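Local coordinates for protein mitochondrial association factor 1 (PDB 6BXS) that is a macro domain-like paralogue from a Toxoplasma gondii locus needed for host mitochondrial association, though its own role is not established, at residues Leu108-Ser113 against Arg122-Val127; Phe148-Lys153 against Asp165-Thr170. One frame throughout, in Å; residues are numbered along the deposited sequence.

Contact 1 (Leu108-Ser113 against Arg122-Val127); sequences LVEIDS and RSFAYV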
loop_
_atom_site.group_PDB
_atom_site.type_symbol
_atom_site.label_atom_id
_atom_site.label_comp_id
_atom_site.label_asym_id
_atom_site.label_seq_id
_atom_site.Cartn_x
_atom_site.Cartn_y
_atom_site.Cartn_z
ATOM N N LEU A 108 8.082 -8.353 11.374
ATOM C CA LEU A 108 7.379 -7.096 11.599
ATOM C C LEU A 108 8.003 -6.345 12.771
ATOM O O LEU A 108 7.946 -6.804 13.912
ATOM C CB LEU A 108 5.895 -7.354 11.863
ATOM C CG LEU A 108 4.974 -6.132 11.842
ATOM C CD1 LEU A 108 4.836 -5.582 10.431
ATOM C CD2 LEU A 108 3.608 -6.479 12.416
ATOM N N VAL A 109 8.604 -5.194 12.485
ATOM C CA VAL A 109 9.195 -4.363 13.529
ATOM C C VAL A 109 8.208 -3.271 13.914
ATOM O O VAL A 109 7.213 -3.053 13.221
ATOM C CB VAL A 109 10.538 -3.752 13.087
ATOM C CG1 VAL A 109 11.555 -4.861 12.861
ATOM C CG2 VAL A 109 10.377 -2.902 11.834
ATOM N N GLU A 110 8.488 -2.579 15.015
ATOM C CA GLU A 110 7.462 -1.790 15.682
ATOM C C GLU A 110 8.025 -0.706 16.598
ATOM O O GLU A 110 9.051 -0.898 17.250
ATOM C CB GLU A 110 6.567 -2.740 16.485
ATOM C CG GLU A 110 5.379 -2.111 17.179
ATOM C CD GLU A 110 4.620 -3.124 18.023
ATOM O OE1 GLU A 110 4.495 -4.291 17.593
ATOM O OE2 GLU A 110 4.156 -2.761 19.124
ATOM N N ILE A 111 7.339 0.433 16.634
ATOM C CA ILE A 111 7.614 1.487 17.607
ATOM C C ILE A 111 6.308 2.171 17.997
ATOM O O ILE A 111 5.382 2.268 17.189
ATOM C CB ILE A 111 8.608 2.551 17.074
ATOM C CG1 ILE A 111 8.161 3.098 15.715
ATOM C CG2 ILE A 111 10.020 1.983 16.987
ATOM C CD1 ILE A 111 7.423 4.413 15.801
ATOM N N ASP A 112 6.235 2.640 19.238
ATOM C CA ASP A 112 5.035 3.304 19.733
ATOM C C ASP A 112 5.062 4.788 19.382
ATOM O O ASP A 112 5.387 5.631 20.219
ATOM C CB ASP A 112 4.904 3.111 21.245
ATOM C CG ASP A 112 3.615 3.687 21.797
ATOM O OD1 ASP A 112 2.691 3.974 21.004
ATOM O OD2 ASP A 112 3.522 3.844 23.031
ATOM N N SER A 113 4.714 5.099 18.138
ATOM C CA SER A 113 4.745 6.473 17.653
ATOM C C SER A 113 3.749 7.369 18.390
ATOM O O SER A 113 3.930 8.586 18.458
ATOM C CB SER A 113 4.464 6.506 16.149
ATOM O OG SER A 113 3.319 5.735 15.830
ATOM N N ARG A 122 0.487 4.029 16.427
ATOM C CA ARG A 122 1.517 3.000 16.428
ATOM C C ARG A 122 1.966 2.745 14.998
ATOM O O ARG A 122 1.167 2.849 14.066
ATOM C CB ARG A 122 1.000 1.717 17.072
ATOM C CG ARG A 122 2.101 0.794 17.558
ATOM C CD ARG A 122 1.654 -0.009 18.756
ATOM N NE ARG A 122 2.776 -0.688 19.406
ATOM C CZ ARG A 122 3.280 -0.378 20.601
ATOM N NH1 ARG A 122 2.769 0.608 21.331
ATOM N NH2 ARG A 122 4.304 -1.074 21.077
ATOM N N SER A 123 3.245 2.420 14.827
ATOM C CA SER A 123 3.833 2.292 13.498
ATOM C C SER A 123 4.636 1.010 13.352
ATOM O O SER A 123 5.406 0.639 14.240
ATOM C CB SER A 123 4.721 3.499 13.197
ATOM O OG SER A 123 3.979 4.701 13.280
ATOM N N PHE A 124 4.451 0.348 12.214
ATOM C CA PHE A 124 5.092 -0.928 11.931
ATOM C C PHE A 124 5.848 -0.854 10.614
ATOM O O PHE A 124 5.595 0.028 9.796
ATOM C CB PHE A 124 4.054 -2.053 11.864
ATOM C CG PHE A 124 3.223 -2.196 13.109
ATOM C CD1 PHE A 124 2.178 -1.324 13.368
ATOM C CD2 PHE A 124 3.475 -3.214 14.013
ATOM C CE1 PHE A 124 1.410 -1.459 14.511
ATOM C CE2 PHE A 124 2.710 -3.354 15.155
ATOM C CZ PHE A 124 1.677 -2.477 15.403
ATOM N N ALA A 125 6.769 -1.789 10.409
ATOM C CA ALA A 125 7.457 -1.917 9.132
ATOM C C ALA A 125 7.820 -3.375 8.860
ATOM O O ALA A 125 7.906 -4.189 9.779
ATOM C CB ALA A 125 8.692 -1.046 9.100
ATOM N N TYR A 126 8.037 -3.687 7.587
ATOM C CA TYR A 126 8.283 -5.054 7.152
ATOM C C TYR A 126 8.900 -5.030 5.760
ATOM O O TYR A 126 8.417 -4.320 4.877
ATOM C CB TYR A 126 6.970 -5.852 7.159
ATOM C CG TYR A 126 7.062 -7.294 6.688
ATOM C CD1 TYR A 126 7.171 -7.605 5.337
ATOM C CD2 TYR A 126 6.997 -8.343 7.593
ATOM C CE1 TYR A 126 7.244 -8.919 4.906
ATOM C CE2 TYR A 126 7.064 -9.661 7.171
ATOM C CZ TYR A 126 7.188 -9.942 5.828
ATOM O OH TYR A 126 7.253 -11.251 5.403
ATOM N N VAL A 127 9.980 -5.782 5.575
ATOM C CA VAL A 127 10.552 -5.990 4.249
ATOM C C VAL A 127 10.748 -7.476 3.988
ATOM O O VAL A 127 11.255 -8.204 4.837
ATOM C CB VAL A 127 11.906 -5.263 4.069
ATOM C CG1 VAL A 127 11.692 -3.770 3.901
ATOM C CG2 VAL A 127 12.848 -5.559 5.228
HETATM O O HOH W 1 0.161 2.353 21.066
#

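Contact 2 (Phe148-Lys153 against Asp165-Thr170); sequences FLHILK and DVMLYT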
loop_
_atom_site.group_PDB
_atom_site.type_symbol
_atom_site.label_atom_id
_atom_site.label_comp_id
_atom_site.label_asym_id
_atom_site.label_seq_id
_atom_site.Cartn_x
_atom_site.Cartn_y
_atom_site.Cartn_z
ATOM N N PHE A 148 5.288 -0.108 5.266
ATOM C CA PHE A 148 4.950 0.381 6.593
ATOM C C PHE A 148 3.452 0.242 6.848
ATOM O O PHE A 148 2.650 0.309 5.918
ATOM C CB PHE A 148 5.384 1.841 6.745
ATOM C CG PHE A 148 6.810 2.089 6.342
ATOM C CD1 PHE A 148 7.122 2.438 5.039
ATOM C CD2 PHE A 148 7.836 1.961 7.261
ATOM C CE1 PHE A 148 8.429 2.659 4.661
ATOM C CE2 PHE A 148 9.149 2.180 6.889
ATOM C CZ PHE A 148 9.447 2.530 5.589
ATOM N N LEU A 149 3.093 0.037 8.110
ATOM C CA LEU A 149 1.700 -0.032 8.529
ATOM C C LEU A 149 1.512 0.865 9.748
ATOM O O LEU A 149 2.242 0.741 10.731
ATOM C CB LEU A 149 1.299 -1.477 8.842
ATOM C CG LEU A 149 -0.193 -1.784 9.008
ATOM C CD1 LEU A 149 -0.456 -3.263 8.751
ATOM C CD2 LEU A 149 -0.695 -1.397 10.394
ATOM N N HIS A 150 0.536 1.766 9.679
ATOM C CA HIS A 150 0.301 2.732 10.750
ATOM C C HIS A 150 -1.121 2.651 11.289
ATOM O O HIS A 150 -2.085 2.647 10.525
ATOM C CB HIS A 150 0.558 4.161 10.261
ATOM C CG HIS A 150 1.921 4.374 9.680
ATOM N ND1 HIS A 150 3.045 4.538 10.460
ATOM C CD2 HIS A 150 2.336 4.474 8.395
ATOM C CE1 HIS A 150 4.098 4.716 9.679
ATOM N NE2 HIS A 150 3.693 4.681 8.423
ATOM N N ILE A 151 -1.240 2.587 12.610
ATOM C CA ILE A 151 -2.515 2.818 13.271
ATOM C C ILE A 151 -2.634 4.313 13.537
ATOM O O ILE A 151 -1.857 4.874 14.305
ATOM C CB ILE A 151 -2.642 2.038 14.593
ATOM C CG1 ILE A 151 -2.399 0.547 14.350
ATOM C CG2 ILE A 151 -4.019 2.273 15.209
ATOM C CD1 ILE A 151 -2.461 -0.305 15.603
ATOM N N LEU A 152 -3.604 4.953 12.895
ATOM C CA LEU A 152 -3.789 6.393 13.022
ATOM C C LEU A 152 -4.511 6.748 14.315
ATOM O O LEU A 152 -5.339 5.981 14.805
ATOM C CB LEU A 152 -4.573 6.933 11.825
ATOM C CG LEU A 152 -3.926 6.749 10.451
ATOM C CD1 LEU A 152 -4.897 7.173 9.359
ATOM C CD2 LEU A 152 -2.628 7.537 10.346
ATOM N N LYS A 153 -4.192 7.915 14.868
ATOM C CA LYS A 153 -4.903 8.405 16.042
ATOM C C LYS A 153 -6.325 8.776 15.630
ATOM O O LYS A 153 -6.573 9.074 14.460
ATOM C CB LYS A 153 -4.189 9.605 16.666
ATOM C CG LYS A 153 -2.749 9.337 17.081
ATOM C CD LYS A 153 -2.241 10.408 18.032
ATOM C CE LYS A 153 -2.272 9.932 19.477
ATOM N NZ LYS A 153 -1.101 9.073 19.801
ATOM N N ASP A 165 -8.873 3.482 10.525
ATOM C CA ASP A 165 -7.698 3.982 11.238
ATOM C C ASP A 165 -6.436 3.148 11.015
ATOM O O ASP A 165 -5.512 3.187 11.829
ATOM C CB ASP A 165 -7.999 4.060 12.735
ATOM C CG ASP A 165 -8.257 2.703 13.350
ATOM O OD1 ASP A 165 -8.437 1.723 12.597
ATOM O OD2 ASP A 165 -8.288 2.619 14.594
ATOM N N VAL A 166 -6.402 2.387 9.925
ATOM C CA VAL A 166 -5.183 1.701 9.505
ATOM C C VAL A 166 -4.836 2.076 8.072
ATOM O O VAL A 166 -5.691 2.039 7.187
ATOM C CB VAL A 166 -5.313 0.169 9.602
ATOM C CG1 VAL A 166 -4.034 -0.509 9.115
ATOM C CG2 VAL A 166 -5.621 -0.252 11.028
ATOM N N MET A 167 -3.576 2.440 7.857
ATOM C CA MET A 167 -3.070 2.717 6.521
ATOM C C MET A 167 -1.771 1.963 6.309
ATOM O O MET A 167 -1.101 1.580 7.267
ATOM C CB MET A 167 -2.846 4.219 6.309
ATOM C CG MET A 167 -1.774 4.837 7.201
ATOM S SD MET A 167 -1.300 6.504 6.690
ATOM C CE MET A 167 -0.342 6.171 5.211
ATOM N N LEU A 168 -1.432 1.741 5.045
ATOM C CA LEU A 168 -0.127 1.216 4.683
ATOM C C LEU A 168 0.576 2.198 3.755
ATOM O O LEU A 168 -0.054 3.063 3.148
ATOM C CB LEU A 168 -0.248 -0.157 4.021
ATOM C CG LEU A 168 -0.514 -1.341 4.958
ATOM C CD1 LEU A 168 -1.919 -1.868 4.751
ATOM C CD2 LEU A 168 0.510 -2.448 4.754
ATOM N N TYR A 169 1.891 2.044 3.665
ATOM C CA TYR A 169 2.747 2.906 2.860
ATOM C C TYR A 169 3.821 2.007 2.267
ATOM O O TYR A 169 4.492 1.277 2.997
ATOM C CB TYR A 169 3.347 4.028 3.719
ATOM C CG TYR A 169 4.219 5.040 2.991
ATOM C CD1 TYR A 169 5.486 4.699 2.529
ATOM C CD2 TYR A 169 3.790 6.350 2.808
ATOM C CE1 TYR A 169 6.288 5.627 1.885
ATOM C CE2 TYR A 169 4.588 7.286 2.164
ATOM C CZ TYR A 169 5.835 6.918 1.706
ATOM O OH TYR A 169 6.633 7.842 1.066
ATOM N N THR A 170 3.959 2.035 0.946
ATOM C CA THR A 170 4.914 1.166 0.267
ATOM C C THR A 170 5.601 1.897 -0.881
ATOM O O THR A 170 5.057 2.850 -1.445
ATOM C CB THR A 170 4.230 -0.122 -0.268
ATOM O OG1 THR A 170 5.229 -1.097 -0.586
ATOM C CG2 THR A 170 3.374 0.162 -1.502
HETATM O O HOH W 2 -8.684 5.950 15.192
#

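Contact 1 (Leu108-Ser113 against Arg122-Val127)
R122 reaches across to E110 and D112 and ties the two strands together on the face of E110 and F124. Its guanidinium grips E110 side-on. NE and NH2 of R122 both go to the one oxygen OE2 of E110, NE at 2.5 Å and NH2 at 2.6 Å. Both bonds are unusually short and bent at the hydrogen. OE2 lies close to the guanidinium plane. The carboxylate is turned 80° against that plane. NH2 uses the anti lone pair of OE2, and NE comes from above the carboxylate. On D112, OD1 makes a longer salt bridge to R122 NH1, 3.4 Å, and a water bridges the same two atoms. The CA of D112 sits over one face of the guanidinium.

E110 also lies alongside F124, both side chains pointing the same way. E110 CG is anti to the backbone N (chi1 -176°) and the chain runs on extended, which carries OE1 to 3.2 Å from F124 CE2. L108 meets the neighbouring ring atom, with CD2 3.6 Å from F124 CD2.

The two strands form a beta hairpin at one border of the macro domain sheet, and 109-111 is its outermost strand there. V109 with A125 and I111 with S123 are hydrogen-bonded antiparallel pairs. E110 with F124 is the non-hydrogen-bonded pair between them. Beside the turn, the hydroxyls of S113 and S123 are hydrogen-bonded, OG to OG at 2.8 Å. On the same face as S123, V109 CG2 packs on A125 CB at 3.7 Å.

Further out, helix 83-103 backs this face, with L97 against I111, S123 and A125. On the face of E110 and F124, Y200 of helix 179-202 meets the F124 ring edge-to-face. W205 NE1 adds a weak hydrogen bond to E110 OE2.

Contact 2 (Phe148-Lys153 against Asp165-Thr170)
M167 faces H150 across two antiparallel strands in the interior of the macro domain sheet. Strand 166-170 lies between 147-152 and 45-50, and every residue that touches here is buried. The M167 side chain leaves the backbone with CG between the N and the carbonyl carbon (chi1 64°). CB leads to CG, which packs on H150 CB at 3.9 Å and lies at the edge of the imidazole. SD comes next and meets L152 CD2 at 4.0 Å, the two side chains crossing at about a right angle. SD is also 5.4 Å from the centroid of the H150 ring, approached obliquely. A bend about CG-SD (chi3 -73°) turns CE aside. Around M167, Y37 from a loop adds a further neighbour.

The imidazole of H150 is fixed at both nitrogens: ND1 bonds to S123 OG and NE2 to Q94 OE1 of helix 83-103. Also on this face, F148 and Y169 lie side by side, with CD1 of F148 3.8 Å from CD1 of Y169. The Y169 hydroxyl bonds to T52 N and F56 O.

The other face is aliphatic. L149 CD2 touches V166 CG1 at 3.7 Å, and L149 CG sits near L168 CG. Y200 of helix 179-202 packs on L149 and I151.

F148 with Y169 and H150 with M167 are hydrogen-bonded pairs. L149 with L168 and I151 with V166 are non-hydrogen-bonded pairs. D165 forms salt bridges to R44 and K209. Beyond the last paired residues, L152 N donates to D165 O at 2.8 Å.

Contact 1 and contact 2 lie side by side in one sheet, their centres about 10 Å apart. Strands 120-126 and 147-152 are direct neighbours, so the four strands run antiparallel from 109-111 to 166-170. Two probable backbone hydrogen bonds join the contacts: F124 N to L149 O at 2.7 Å and I151 N to R122 O at 2.8 Å. On one face A125 CB packs on F148 CD2 at 3.6 Å, and helix 83-103 spans both contacts. On the other, Y200 touches side chains of both. Contact 1 holds the sheet border, about 15 Å from the chain centre; contact 2 is deeper, at about 9 Å.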